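Aspartate aminotransferase (Giardia lamblia, PDB 3MEB) probably catalyses the reversible transfer of an amino group from L-aspartate to 2-oxoglutarate, using pyridoxal 5'-phosphate as cofactor in a homodimer. Local coordinates at residues A[363-368]-A[381-386]; A[369-374]-A[433-438]; A[57-62]-A[354-359]; A[177-182]-A[215-220]. All blocks are in the same frame, centred on the assembly; numbering follows the deposited sequence.

Contact 1: residues A[363-368]-A[381-386]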
loop_
_atom_site.group_PDB
_atom_site.type_symbol
_atom_site.label_atom_id
_atom_site.label_comp_id
_atom_site.label_asym_id
_atom_site.label_seq_id
_atom_site.Cartn_x
_atom_site.Cartn_y
_atom_site.Cartn_z
ATOM N N LEU A 363 -8.606 21.450 -30.442
ATOM C CA LEU A 363 -9.782 22.284 -30.236
ATOM C C LEU A 363 -9.461 23.460 -29.327
ATOM O O LEU A 363 -9.849 24.589 -29.631
ATOM C CB LEU A 363 -10.978 21.491 -29.744
ATOM C CG LEU A 363 -12.317 22.232 -29.548
ATOM C CD1 LEU A 363 -12.781 22.917 -30.815
ATOM C CD2 LEU A 363 -13.382 21.236 -29.047
ATOM N N LEU A 364 -8.750 23.216 -28.222
ATOM C CA LEU A 364 -8.449 24.329 -27.319
ATOM C C LEU A 364 -7.565 25.333 -28.073
ATOM O O LEU A 364 -7.806 26.514 -27.970
ATOM C CB LEU A 364 -7.758 23.928 -26.026
ATOM C CG LEU A 364 -7.399 25.071 -25.059
ATOM C CD1 LEU A 364 -8.641 25.943 -24.601
ATOM C CD2 LEU A 364 -6.627 24.431 -23.872
ATOM N N HIS A 365 -6.568 24.847 -28.815
ATOM C CA HIS A 365 -5.641 25.729 -29.547
ATOM C C HIS A 365 -6.371 26.580 -30.588
ATOM O O HIS A 365 -6.117 27.782 -30.721
ATOM C CB HIS A 365 -4.508 24.910 -30.212
ATOM C CG HIS A 365 -3.592 25.730 -31.062
ATOM N ND1 HIS A 365 -3.833 25.966 -32.392
ATOM C CD2 HIS A 365 -2.434 26.371 -30.770
ATOM C CE1 HIS A 365 -2.876 26.743 -32.881
ATOM N NE2 HIS A 365 -2.006 26.994 -31.919
ATOM N N ALA A 366 -7.288 25.957 -31.319
ATOM C CA ALA A 366 -8.119 26.656 -32.274
ATOM C C ALA A 366 -8.952 27.736 -31.592
ATOM O O ALA A 366 -9.127 28.821 -32.144
ATOM C CB ALA A 366 -9.046 25.665 -33.020
ATOM N N SER A 367 -9.475 27.435 -30.393
ATOM C CA SER A 367 -10.366 28.363 -29.713
ATOM C C SER A 367 -9.564 29.580 -29.190
ATOM O O SER A 367 -10.088 30.703 -29.164
ATOM C CB SER A 367 -11.127 27.671 -28.565
ATOM O OG SER A 367 -11.941 26.601 -29.016
ATOM N N LEU A 368 -8.308 29.350 -28.778
ATOM C CA LEU A 368 -7.405 30.443 -28.398
ATOM C C LEU A 368 -6.952 31.262 -29.633
ATOM O O LEU A 368 -6.910 32.501 -29.599
ATOM C CB LEU A 368 -6.196 29.888 -27.666
ATOM C CG LEU A 368 -6.501 29.299 -26.292
ATOM C CD1 LEU A 368 -5.385 28.367 -25.814
ATOM C CD2 LEU A 368 -6.751 30.449 -25.298
ATOM N N THR A 381 2.806 32.718 -28.031
ATOM C CA THR A 381 1.779 31.904 -28.699
ATOM C C THR A 381 1.384 30.741 -27.806
ATOM O O THR A 381 1.966 30.543 -26.721
ATOM C CB THR A 381 2.282 31.395 -30.047
ATOM O OG1 THR A 381 3.347 30.478 -29.815
ATOM C CG2 THR A 381 2.764 32.574 -30.936
ATOM N N TRP A 382 0.388 29.978 -28.282
ATOM C CA TRP A 382 -0.188 28.849 -27.595
ATOM C C TRP A 382 0.111 27.499 -28.282
ATOM O O TRP A 382 -0.413 26.448 -27.875
ATOM C CB TRP A 382 -1.703 29.051 -27.472
ATOM C CG TRP A 382 -2.031 30.123 -26.467
ATOM C CD1 TRP A 382 -2.453 31.379 -26.727
ATOM C CD2 TRP A 382 -1.883 30.027 -25.043
ATOM N NE1 TRP A 382 -2.616 32.083 -25.544
ATOM C CE2 TRP A 382 -2.265 31.266 -24.499
ATOM C CE3 TRP A 382 -1.496 28.998 -24.174
ATOM C CZ2 TRP A 382 -2.259 31.510 -23.132
ATOM C CZ3 TRP A 382 -1.477 29.233 -22.843
ATOM C CH2 TRP A 382 -1.874 30.478 -22.317
ATOM N N ASP A 383 1.011 27.524 -29.267
ATOM C CA ASP A 383 1.402 26.319 -29.995
ATOM C C ASP A 383 1.865 25.122 -29.122
ATOM O O ASP A 383 1.735 23.965 -29.532
ATOM C CB ASP A 383 2.464 26.684 -31.056
ATOM C CG ASP A 383 1.910 27.613 -32.116
ATOM O OD1 ASP A 383 0.699 27.887 -32.094
ATOM O OD2 ASP A 383 2.676 28.100 -32.957
ATOM N N HIS A 384 2.413 25.398 -27.950
ATOM C CA HIS A 384 2.884 24.350 -27.077
ATOM C C HIS A 384 1.760 23.474 -26.556
ATOM O O HIS A 384 2.019 22.366 -26.094
ATOM C CB HIS A 384 3.726 24.936 -25.920
ATOM C CG HIS A 384 3.036 26.030 -25.155
ATOM N ND1 HIS A 384 2.692 27.240 -25.724
ATOM C CD2 HIS A 384 2.654 26.099 -23.858
ATOM C CE1 HIS A 384 2.100 27.991 -24.808
ATOM N NE2 HIS A 384 2.078 27.329 -23.668
ATOM N N ILE A 385 0.510 23.977 -26.611
ATOM C CA ILE A 385 -0.681 23.140 -26.444
ATOM C C ILE A 385 -0.723 21.939 -27.383
ATOM O O ILE A 385 -1.179 20.843 -27.014
ATOM C CB ILE A 385 -1.955 23.981 -26.673
ATOM C CG1 ILE A 385 -2.241 24.775 -25.412
ATOM C CG2 ILE A 385 -3.150 23.100 -27.084
ATOM C CD1 ILE A 385 -3.266 25.891 -25.571
ATOM N N LEU A 386 -0.246 22.132 -28.603
ATOM C CA LEU A 386 -0.333 21.095 -29.623
ATOM C C LEU A 386 0.775 20.041 -29.504
ATOM O O LEU A 386 0.550 18.894 -29.859
ATOM C CB LEU A 386 -0.304 21.721 -31.032
ATOM C CG LEU A 386 -1.496 22.608 -31.436
ATOM C CD1 LEU A 386 -1.200 23.501 -32.698
ATOM C CD2 LEU A 386 -2.746 21.751 -31.632
#

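Contact 2: residues A[369-374]-A[433-438]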
loop_
_atom_site.group_PDB
_atom_site.type_symbol
_atom_site.label_atom_id
_atom_site.label_comp_id
_atom_site.label_asym_id
_atom_site.label_seq_id
_atom_site.Cartn_x
_atom_site.Cartn_y
_atom_site.Cartn_z
ATOM N N ALA A 369 -6.618 30.564 -30.716
ATOM C CA ALA A 369 -6.126 31.205 -31.929
ATOM C C ALA A 369 -7.187 32.119 -32.553
ATOM O O ALA A 369 -6.852 33.215 -33.056
ATOM C CB ALA A 369 -5.638 30.148 -32.940
ATOM N N LYS A 370 -8.458 31.688 -32.501
ATOM C CA LYS A 370 -9.574 32.463 -33.059
ATOM C C LYS A 370 -9.776 33.773 -32.298
ATOM O O LYS A 370 -10.273 34.726 -32.859
ATOM C CB LYS A 370 -10.890 31.664 -33.062
ATOM N N ARG A 371 -9.390 33.819 -31.024
ATOM C CA ARG A 371 -9.523 35.037 -30.213
ATOM C C ARG A 371 -8.247 35.867 -30.194
ATOM O O ARG A 371 -8.171 36.845 -29.486
ATOM C CB ARG A 371 -9.897 34.698 -28.780
ATOM C CG ARG A 371 -11.296 34.134 -28.583
ATOM C CD ARG A 371 -11.491 33.854 -27.116
ATOM N NE ARG A 371 -12.879 33.581 -26.767
ATOM C CZ ARG A 371 -13.505 32.428 -26.981
ATOM N NH1 ARG A 371 -12.891 31.410 -27.582
ATOM N NH2 ARG A 371 -14.766 32.305 -26.604
ATOM N N LYS A 372 -7.253 35.489 -30.974
ATOM C CA LYS A 372 -5.957 36.139 -30.920
ATOM C C LYS A 372 -5.480 36.291 -29.465
ATOM O O LYS A 372 -4.836 37.269 -29.112
ATOM C CB LYS A 372 -5.997 37.493 -31.686
ATOM N N THR A 373 -5.780 35.301 -28.627
ATOM C CA THR A 373 -5.390 35.342 -27.223
ATOM C C THR A 373 -3.849 35.403 -27.013
ATOM O O THR A 373 -3.138 34.469 -27.401
ATOM C CB THR A 373 -5.957 34.121 -26.427
ATOM O OG1 THR A 373 -7.379 34.013 -26.627
ATOM C CG2 THR A 373 -5.665 34.294 -24.983
ATOM N N PRO A 374 -3.352 36.483 -26.380
ATOM C CA PRO A 374 -1.922 36.584 -26.050
ATOM C C PRO A 374 -1.448 35.352 -25.257
ATOM O O PRO A 374 -2.206 34.789 -24.411
ATOM C CB PRO A 374 -1.818 37.881 -25.221
ATOM C CG PRO A 374 -3.064 38.642 -25.502
ATOM C CD PRO A 374 -4.118 37.641 -25.885
ATOM N N VAL A 433 -13.189 27.330 -21.689
ATOM C CA VAL A 433 -11.830 27.399 -21.125
ATOM C C VAL A 433 -11.014 28.449 -21.859
ATOM O O VAL A 433 -10.318 29.222 -21.251
ATOM C CB VAL A 433 -11.121 26.017 -21.156
ATOM C CG1 VAL A 433 -9.659 26.124 -20.692
ATOM C CG2 VAL A 433 -11.866 25.051 -20.316
ATOM N N ALA A 434 -11.147 28.514 -23.175
ATOM C CA ALA A 434 -10.427 29.539 -23.941
ATOM C C ALA A 434 -10.906 31.003 -23.632
ATOM O O ALA A 434 -10.084 31.890 -23.399
ATOM C CB ALA A 434 -10.509 29.224 -25.417
ATOM N N GLU A 435 -12.219 31.226 -23.614
ATOM C CA GLU A 435 -12.787 32.520 -23.155
ATOM C C GLU A 435 -12.269 32.939 -21.783
ATOM O O GLU A 435 -11.971 34.111 -21.553
ATOM C CB GLU A 435 -14.316 32.442 -23.081
ATOM C CG GLU A 435 -14.956 33.740 -22.706
ATOM C CD GLU A 435 -16.466 33.663 -22.697
ATOM O OE1 GLU A 435 -17.021 32.545 -22.797
ATOM O OE2 GLU A 435 -17.099 34.729 -22.584
ATOM N N ALA A 436 -12.166 31.980 -20.871
ATOM C CA ALA A 436 -11.667 32.255 -19.537
ATOM C C ALA A 436 -10.202 32.623 -19.554
ATOM O O ALA A 436 -9.790 33.540 -18.868
ATOM C CB ALA A 436 -11.912 31.046 -18.589
ATOM N N ILE A 437 -9.407 31.892 -20.323
ATOM C CA ILE A 437 -7.975 32.166 -20.420
ATOM C C ILE A 437 -7.747 33.559 -21.051
ATOM O O ILE A 437 -6.858 34.327 -20.623
ATOM C CB ILE A 437 -7.255 31.037 -21.218
ATOM C CG1 ILE A 437 -7.246 29.735 -20.378
ATOM C CG2 ILE A 437 -5.850 31.463 -21.569
ATOM C CD1 ILE A 437 -6.746 28.508 -21.090
ATOM N N HIS A 438 -8.584 33.893 -22.026
ATOM C CA HIS A 438 -8.493 35.189 -22.690
ATOM C C HIS A 438 -8.761 36.324 -21.714
ATOM O O HIS A 438 -8.040 37.323 -21.688
ATOM C CB HIS A 438 -9.451 35.233 -23.872
ATOM C CG HIS A 438 -9.346 36.477 -24.687
ATOM N ND1 HIS A 438 -8.504 36.582 -25.770
ATOM C CD2 HIS A 438 -9.972 37.674 -24.576
ATOM C CE1 HIS A 438 -8.621 37.790 -26.301
ATOM N NE2 HIS A 438 -9.501 38.474 -25.591
#

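Contact 3: residues A[57-62]-A[354-359]. With EDO (1,2-ethanediol), chain F; SO4 (sulfate ion), chain C.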
loop_
_atom_site.group_PDB
_atom_site.type_symbol
_atom_site.label_atom_id
_atom_site.label_comp_id
_atom_site.label_asym_id
_atom_site.label_seq_id
_atom_site.Cartn_x
_atom_site.Cartn_y
_atom_site.Cartn_z
ATOM N N GLY A 57 -4.070 14.413 -13.444
ATOM C CA GLY A 57 -4.034 13.735 -14.717
ATOM C C GLY A 57 -4.807 12.436 -14.626
ATOM O O GLY A 57 -4.250 11.397 -14.304
ATOM N N ALA A 58 -6.079 12.509 -14.935
ATOM C CA ALA A 58 -6.938 11.350 -14.914
ATOM C C ALA A 58 -7.812 11.384 -16.132
ATOM O O ALA A 58 -8.558 12.332 -16.335
ATOM C CB ALA A 58 -7.786 11.358 -13.645
ATOM N N TYR A 59 -7.763 10.335 -16.936
ATOM C CA TYR A 59 -8.542 10.324 -18.158
ATOM C C TYR A 59 -10.041 10.614 -17.923
ATOM O O TYR A 59 -10.606 10.184 -16.938
ATOM C CB TYR A 59 -8.347 9.021 -18.952
ATOM C CG TYR A 59 -9.054 9.138 -20.287
ATOM C CD1 TYR A 59 -8.571 9.985 -21.269
ATOM C CD2 TYR A 59 -10.250 8.492 -20.507
ATOM C CE1 TYR A 59 -9.228 10.135 -22.470
ATOM C CE2 TYR A 59 -10.935 8.628 -21.697
ATOM C CZ TYR A 59 -10.414 9.454 -22.681
ATOM O OH TYR A 59 -11.101 9.588 -23.841
ATOM N N ARG A 60 -10.656 11.388 -18.826
ATOM C CA ARG A 60 -12.117 11.549 -18.866
ATOM C C ARG A 60 -12.584 11.391 -20.294
ATOM O O ARG A 60 -11.863 11.727 -21.227
ATOM C CB ARG A 60 -12.584 12.922 -18.282
ATOM C CG ARG A 60 -12.068 13.243 -16.867
ATOM C CD ARG A 60 -12.987 12.645 -15.839
ATOM N NE ARG A 60 -12.618 12.765 -14.433
ATOM C CZ ARG A 60 -11.904 11.882 -13.738
ATOM N NH1 ARG A 60 -11.331 10.839 -14.333
ATOM N NH2 ARG A 60 -11.713 12.070 -12.431
ATOM N N ASP A 61 -13.794 10.851 -20.456
ATOM C CA ASP A 61 -14.400 10.661 -21.749
ATOM C C ASP A 61 -14.989 11.945 -22.353
ATOM O O ASP A 61 -14.833 13.039 -21.806
ATOM C CB ASP A 61 -15.412 9.499 -21.678
ATOM C CG ASP A 61 -16.738 9.866 -21.061
ATOM O OD1 ASP A 61 -16.975 11.012 -20.697
ATOM O OD2 ASP A 61 -17.584 8.956 -20.959
ATOM N N GLU A 62 -15.644 11.777 -23.506
ATOM C CA GLU A 62 -16.282 12.855 -24.301
ATOM C C GLU A 62 -17.220 13.782 -23.493
ATOM O O GLU A 62 -17.405 14.968 -23.829
ATOM C CB GLU A 62 -17.117 12.194 -25.421
ATOM C CG GLU A 62 -16.292 11.605 -26.608
ATOM C CD GLU A 62 -15.500 10.324 -26.278
ATOM O OE1 GLU A 62 -15.814 9.659 -25.229
ATOM O OE2 GLU A 62 -14.571 9.992 -27.096
ATOM N N SER A 354 -5.627 8.435 -26.241
ATOM C CA SER A 354 -4.622 9.357 -26.803
ATOM C C SER A 354 -5.253 10.226 -27.881
ATOM O O SER A 354 -4.942 11.407 -28.024
ATOM C CB SER A 354 -3.439 8.573 -27.421
ATOM O OG SER A 354 -2.427 9.458 -27.897
ATOM N N ALA A 355 -6.123 9.620 -28.666
ATOM C CA ALA A 355 -6.742 10.299 -29.776
ATOM C C ALA A 355 -7.642 11.419 -29.255
ATOM O O ALA A 355 -7.644 12.533 -29.810
ATOM C CB ALA A 355 -7.514 9.310 -30.683
ATOM N N ARG A 356 -8.384 11.162 -28.180
ATOM C CA ARG A 356 -9.264 12.221 -27.652
ATOM C C ARG A 356 -8.467 13.410 -27.113
ATOM O O ARG A 356 -8.856 14.584 -27.291
ATOM C CB ARG A 356 -10.245 11.697 -26.604
ATOM C CG ARG A 356 -11.508 12.552 -26.544
ATOM C CD ARG A 356 -12.467 12.154 -25.425
ATOM N NE ARG A 356 -12.030 12.646 -24.111
ATOM C CZ ARG A 356 -12.035 13.917 -23.717
ATOM N NH1 ARG A 356 -11.575 14.218 -22.508
ATOM N NH2 ARG A 356 -12.429 14.898 -24.530
ATOM N N ILE A 357 -7.353 13.105 -26.488
ATOM C CA ILE A 357 -6.478 14.109 -25.953
ATOM C C ILE A 357 -5.950 14.993 -27.081
ATOM O O ILE A 357 -5.973 16.205 -26.963
ATOM C CB ILE A 357 -5.324 13.483 -25.152
ATOM C CG1 ILE A 357 -5.866 12.870 -23.847
ATOM C CG2 ILE A 357 -4.250 14.541 -24.840
ATOM C CD1 ILE A 357 -4.810 12.013 -23.113
ATOM N N HIS A 358 -5.494 14.377 -28.167
ATOM C CA HIS A 358 -5.054 15.152 -29.310
ATOM C C HIS A 358 -6.164 16.046 -29.860
ATOM O O HIS A 358 -5.943 17.215 -30.101
ATOM C CB HIS A 358 -4.419 14.248 -30.380
ATOM C CG HIS A 358 -3.015 13.869 -30.044
ATOM N ND1 HIS A 358 -1.999 14.798 -29.986
ATOM C CD2 HIS A 358 -2.462 12.680 -29.707
ATOM C CE1 HIS A 358 -0.879 14.195 -29.635
ATOM N NE2 HIS A 358 -1.135 12.910 -29.462
ATOM N N ARG A 359 -7.359 15.521 -30.049
ATOM C CA ARG A 359 -8.470 16.347 -30.536
ATOM C C ARG A 359 -8.777 17.551 -29.619
ATOM O O ARG A 359 -9.094 18.629 -30.109
ATOM C CB ARG A 359 -9.740 15.496 -30.714
ATOM C CG ARG A 359 -9.637 14.556 -31.898
ATOM C CD ARG A 359 -11.000 13.967 -32.302
ATOM N NE ARG A 359 -11.610 13.196 -31.207
ATOM C CZ ARG A 359 -11.362 11.905 -30.955
ATOM N NH1 ARG A 359 -10.519 11.207 -31.719
ATOM N NH2 ARG A 359 -11.969 11.296 -29.947
HETATM C C1 EDO F . -9.671 15.265 -14.278
HETATM O O1 EDO F . -8.692 15.263 -13.219
HETATM C C2 EDO F . -9.078 15.835 -15.559
HETATM O O2 EDO F . -7.955 15.040 -15.909
HETATM S S SO4 C . -0.655 13.646 -11.441
HETATM O O1 SO4 C . 0.647 14.293 -11.719
HETATM O O2 SO4 C . -1.767 14.585 -11.502
HETATM O O3 SO4 C . -0.826 12.567 -12.386
HETATM O O4 SO4 C . -0.547 13.094 -10.110
#

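Contact 4: residues A[177-182]-A[215-220]. With EDO (1,2-ethanediol), chain J.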
loop_
_atom_site.group_PDB
_atom_site.type_symbol
_atom_site.label_atom_id
_atom_site.label_comp_id
_atom_site.label_asym_id
_atom_site.label_seq_id
_atom_site.Cartn_x
_atom_site.Cartn_y
_atom_site.Cartn_z
ATOM N N THR A 177 20.308 19.326 -15.390
ATOM C CA THR A 177 19.585 20.297 -16.167
ATOM C C THR A 177 18.549 19.581 -17.032
ATOM O O THR A 177 18.854 18.609 -17.749
ATOM C CB THR A 177 20.511 21.088 -17.089
ATOM O OG1 THR A 177 21.377 21.896 -16.294
ATOM C CG2 THR A 177 19.718 21.967 -18.026
ATOM N N TYR A 178 17.335 20.087 -16.954
ATOM C CA TYR A 178 16.278 19.624 -17.828
ATOM C C TYR A 178 15.833 20.772 -18.748
ATOM O O TYR A 178 16.430 20.906 -19.815
ATOM C CB TYR A 178 15.172 18.954 -17.027
ATOM C CG TYR A 178 14.306 18.051 -17.889
ATOM C CD1 TYR A 178 14.744 16.789 -18.253
ATOM C CD2 TYR A 178 13.070 18.463 -18.332
ATOM C CE1 TYR A 178 13.981 15.960 -19.031
ATOM C CE2 TYR A 178 12.265 17.615 -19.137
ATOM C CZ TYR A 178 12.752 16.361 -19.460
ATOM O OH TYR A 178 12.034 15.496 -20.244
ATOM N N LEU A 179 14.855 21.608 -18.379
ATOM C CA LEU A 179 14.417 22.726 -19.251
ATOM C C LEU A 179 15.373 23.895 -19.194
ATOM O O LEU A 179 16.110 24.048 -18.219
ATOM C CB LEU A 179 13.040 23.236 -18.836
ATOM C CG LEU A 179 11.857 22.268 -18.887
ATOM C CD1 LEU A 179 10.578 23.014 -18.427
ATOM C CD2 LEU A 179 11.716 21.653 -20.294
ATOM N N ARG A 180 15.300 24.761 -20.202
ATOM C CA ARG A 180 16.184 25.936 -20.327
ATOM C C ARG A 180 15.998 26.936 -19.227
ATOM O O ARG A 180 14.878 27.177 -18.798
ATOM C CB ARG A 180 15.924 26.695 -21.621
ATOM C CG ARG A 180 15.983 25.870 -22.849
ATOM C CD ARG A 180 16.431 26.643 -24.033
ATOM N NE ARG A 180 15.720 27.904 -24.223
ATOM C CZ ARG A 180 15.309 28.361 -25.411
ATOM N NH1 ARG A 180 15.484 27.649 -26.527
ATOM N NH2 ARG A 180 14.679 29.528 -25.480
ATOM N N LYS A 181 17.093 27.580 -18.842
ATOM C CA LYS A 181 17.056 28.620 -17.820
ATOM C C LYS A 181 15.960 29.651 -18.111
ATOM O O LYS A 181 15.170 29.978 -17.210
ATOM C CB LYS A 181 18.418 29.314 -17.688
ATOM N N ASP A 182 15.893 30.139 -19.351
ATOM C CA ASP A 182 14.961 31.225 -19.699
ATOM C C ASP A 182 13.458 30.893 -19.584
ATOM O O ASP A 182 12.628 31.765 -19.848
ATOM C CB ASP A 182 15.285 31.840 -21.083
ATOM C CG ASP A 182 15.080 30.881 -22.261
ATOM O OD1 ASP A 182 14.387 29.843 -22.148
ATOM O OD2 ASP A 182 15.629 31.187 -23.338
ATOM N N SER A 215 6.242 18.933 -17.668
ATOM C CA SER A 215 6.658 19.819 -18.803
ATOM C C SER A 215 6.113 19.376 -20.141
ATOM O O SER A 215 5.868 20.200 -21.017
ATOM C CB SER A 215 8.173 19.919 -18.930
ATOM O OG SER A 215 8.752 18.793 -19.572
ATOM N N GLY A 216 5.974 18.067 -20.317
ATOM C CA GLY A 216 5.453 17.517 -21.580
ATOM C C GLY A 216 6.482 17.572 -22.687
ATOM O O GLY A 216 6.136 17.438 -23.879
ATOM N N ILE A 217 7.733 17.877 -22.309
ATOM C CA ILE A 217 8.871 17.909 -23.248
ATOM C C ILE A 217 9.736 16.708 -22.905
ATOM O O ILE A 217 10.089 16.524 -21.744
ATOM C CB ILE A 217 9.751 19.190 -23.063
ATOM C CG1 ILE A 217 8.914 20.487 -23.040
ATOM C CG2 ILE A 217 10.834 19.264 -24.134
ATOM C CD1 ILE A 217 7.876 20.578 -24.094
ATOM N N ASP A 218 10.055 15.879 -23.908
ATOM C CA ASP A 218 10.783 14.637 -23.699
ATOM C C ASP A 218 12.128 14.711 -24.433
ATOM O O ASP A 218 12.275 15.434 -25.422
ATOM C CB ASP A 218 9.969 13.439 -24.282
ATOM C CG ASP A 218 8.790 12.979 -23.401
ATOM O OD1 ASP A 218 8.586 13.461 -22.259
ATOM O OD2 ASP A 218 8.029 12.072 -23.889
ATOM N N PHE A 219 13.109 13.960 -23.959
ATOM C CA PHE A 219 14.254 13.620 -24.801
ATOM C C PHE A 219 13.746 12.909 -26.053
ATOM O O PHE A 219 12.912 11.998 -25.974
ATOM C CB PHE A 219 15.238 12.672 -24.103
ATOM C CG PHE A 219 15.849 13.210 -22.810
ATOM C CD1 PHE A 219 16.462 14.445 -22.761
ATOM C CD2 PHE A 219 15.864 12.435 -21.657
ATOM C CE1 PHE A 219 17.023 14.898 -21.612
ATOM C CE2 PHE A 219 16.456 12.887 -20.516
ATOM C CZ PHE A 219 17.026 14.104 -20.471
ATOM N N THR A 220 14.283 13.289 -27.211
ATOM C CA THR A 220 14.026 12.552 -28.435
ATOM C C THR A 220 14.819 11.234 -28.504
ATOM O O THR A 220 15.726 11.010 -27.709
ATOM C CB THR A 220 14.367 13.402 -29.651
ATOM O OG1 THR A 220 15.798 13.644 -29.716
ATOM C CG2 THR A 220 13.560 14.720 -29.585
HETATM C C1 EDO J . 12.697 12.377 -20.057
HETATM O O1 EDO J . 12.224 13.119 -18.918
HETATM C C2 EDO J . 11.566 12.160 -21.064
HETATM O O2 EDO J . 12.024 11.818 -22.368
#

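Contact 1: residues A[363-368]-A[381-386]
His365 turns its ring toward Asp383 and Leu386 because CG stands anti to the backbone N (chi1 175°), while Leu386, with CG anti to its carbonyl carbon, brings CD1 above that ring. The contact joins the C-terminal part of the long helix 340-370 to the short helix 384-387 and the turn leading into it, in the small domain of this pyridoxal-phosphate-dependent aminotransferase. A histidine-carboxylate hydrogen bond marks its outer side: His365 NE2 donates to Asp383 OD1 over 2.9 Å, with an N-H...O angle of 157°. The oxygen lies near the imidazole plane and is met on its anti side, and ring and carboxylate are twisted 46° apart. NE2 therefore carries a proton, and a carboxylate this close would probably stabilise positive charge on the ring.

The face of the same imidazole is covered by a CH-pi contact. Leu386 CD1 sits 3.5 Å from the centroid of the His365 ring, almost exactly along the ring normal, so bond and methyl together restrain the rotation of the ring. On the buried side, Leu368 CD1 lies over the five-membered ring of Trp382, 4.1 Å from its centroid and displaced toward the rim. The indole N-H has weak bonds to the carbonyl oxygens of Thr373 and Pro374, which help to fix that ring. Leu364 continues the apolar layer, touching both Ile385 and Ala434 of helix 430-443. Its CD2 atom approaches Ile385 CD1 to 4.0 Å, the two side chains crossing at about a right angle.

Contact 2: residues A[369-374]-A[433-438]
Thr373 and His438 meet through a 2.9 Å hydrogen bond between Thr373 OG1 and His438 ND1, in which either atom could be the donor. The hydroxyl lies at the imidazole edge, near the ring plane, and Thr373 CG2 rests 3.7 Å from His438 CA. Beside this pair, Arg371 slants across the surface of helix 430-443, its chain extended from CG to NE (chi2 180°), which carries the guanidinium past the histidine to the preceding turn. There its face lies against the backbone: Glu435 N is 3.8 Å above the plane, over the centre, and Arg371 NH2 touches Glu435 CB at 3.6 Å. The planes of the guanidinium and the His438 ring are 50° apart, so the two groups do not stack.

The next shell fixes these positions. Arg371 NH1 forms a salt bridge with Asp431 and a hydrogen bond to the carbonyl oxygen of Ser367, tying the arginine to both helices. The chain itself is turned by a Schellman motif that closes helix 340-370. Lys372 is its C-prime residue with positive phi (47°), Lys372 N returns to Ala369 O at 3.1 Å, and Thr373 N returns to Leu368 O. The hydroxyl of Thr373 also has a weak bond to Leu368 O.

The carboxylate of Glu435 acts only at long range: its OE1 is 4.4 Å from Arg371 NH2 and well out of the guanidinium plane. The chemistry thus implies that Asp431 supplies the main charge partner of Arg371, with the Glu435 carboxylate adding at most a diffuse attraction.

Contact 3: residues A[57-62]-A[354-359]
Arg356 reaches from helix 340-370 into the loop 57-62, and its guanidinium forms the tight part of the contact. Arg356 NH1 donates to Arg60 O at 2.8 Å, from 50° above the carbonyl plane, and NE adds weak bonds to that oxygen and to Tyr59 OH. A bend at chi3 (78°) turns the group so that its edge meets Tyr59 and Arg60 while Asp61 O lies 3.4 Å above one face. Its NH2 bonds the carbonyl oxygen of Leu425, a third piece of chain.

The outer side is looser. Glu62 OE2 packs on Arg356 CD at 3.4 Å, but stands 4.1 Å from Arg359 NH2, beyond a salt bridge, among exposed residues.

At the other end of the loop, Gly57 N donates to sulfate O2 at 3.0 Å with an angle of 171°. That ion, probably from the crystallisation liquor, is also bonded by Arg419 and by the cofactor-site residues Trp155, Asn213 and Lys277. Gly57 O accepts from Lys277 NZ, and Arg60 forms a salt bridge with Glu89 of the second subunit. The loop lies between strand 52-54 and helix 70-81, and joins helix 340-370 to the active-site region and the dimer interface.

Contact 4: residues A[177-182]-A[215-220]
Tyr178 directs the edge of its ring at the face of Phe219 in an edge-to-face pair, with centroids 5.5 Å apart and planes at 64°. The closest atoms are Tyr178 CE1 and Phe219 CZ, at 3.8 Å. With CG anti to the backbone N (chi1 -160°), the tyrosine extends toward residues 215-220, and Tyr178 OH donates to Ile217 O over 2.7 Å, tilted 17° from the carbonyl plane. The same OH accepts from O1 of an ethanediol, probably from the crystallisation liquor, whose other end is weakly bonded to Phe219 N.

Ser215 OG lies in the plane of the tyrosine ring at its edge, 3.7 Å from Tyr178 CE2. That oxygen makes an ST turn by accepting from Ile217 N, and it is also bonded to His212, whose ring stacks on Tyr178. Leu179 adds apolar packing: its CD2 meets Ile217 CG1 at 4.1 Å, the side chains crossing at about a right angle.

Both segments are loops of the large PLP-binding domain. Residues 177-182 follow the edge strand 174-176 and precede helix 189-198, whereas 215-220 come after strand 204-208 and end at Thr220, the N-cap of helix 221-234.

Overall arrangement
Helix 340-370 connects contacts 1, 2 and 3, which lie on the same side of the chain's centre. Contacts 1 and 2 are nearly continuous, their centres about 9 Å apart, and Ser367 CB and Ala434 CB are 3.6 Å apart where the two contacts meet. Contact 3 lies further back along the helix, its centre about 16 Å from that of contact 1, and comes nearer the cofactor: the Tyr59 side chain is about 7 Å from that of Lys277 and about 12 Å from PLP. Contact 4, nested in sequence within the loop closed by contact 3, approaches the site separately, with the Asp218 side chain about 10 Å from PLP. Contacts 1 and 2 lie away from the cofactor site.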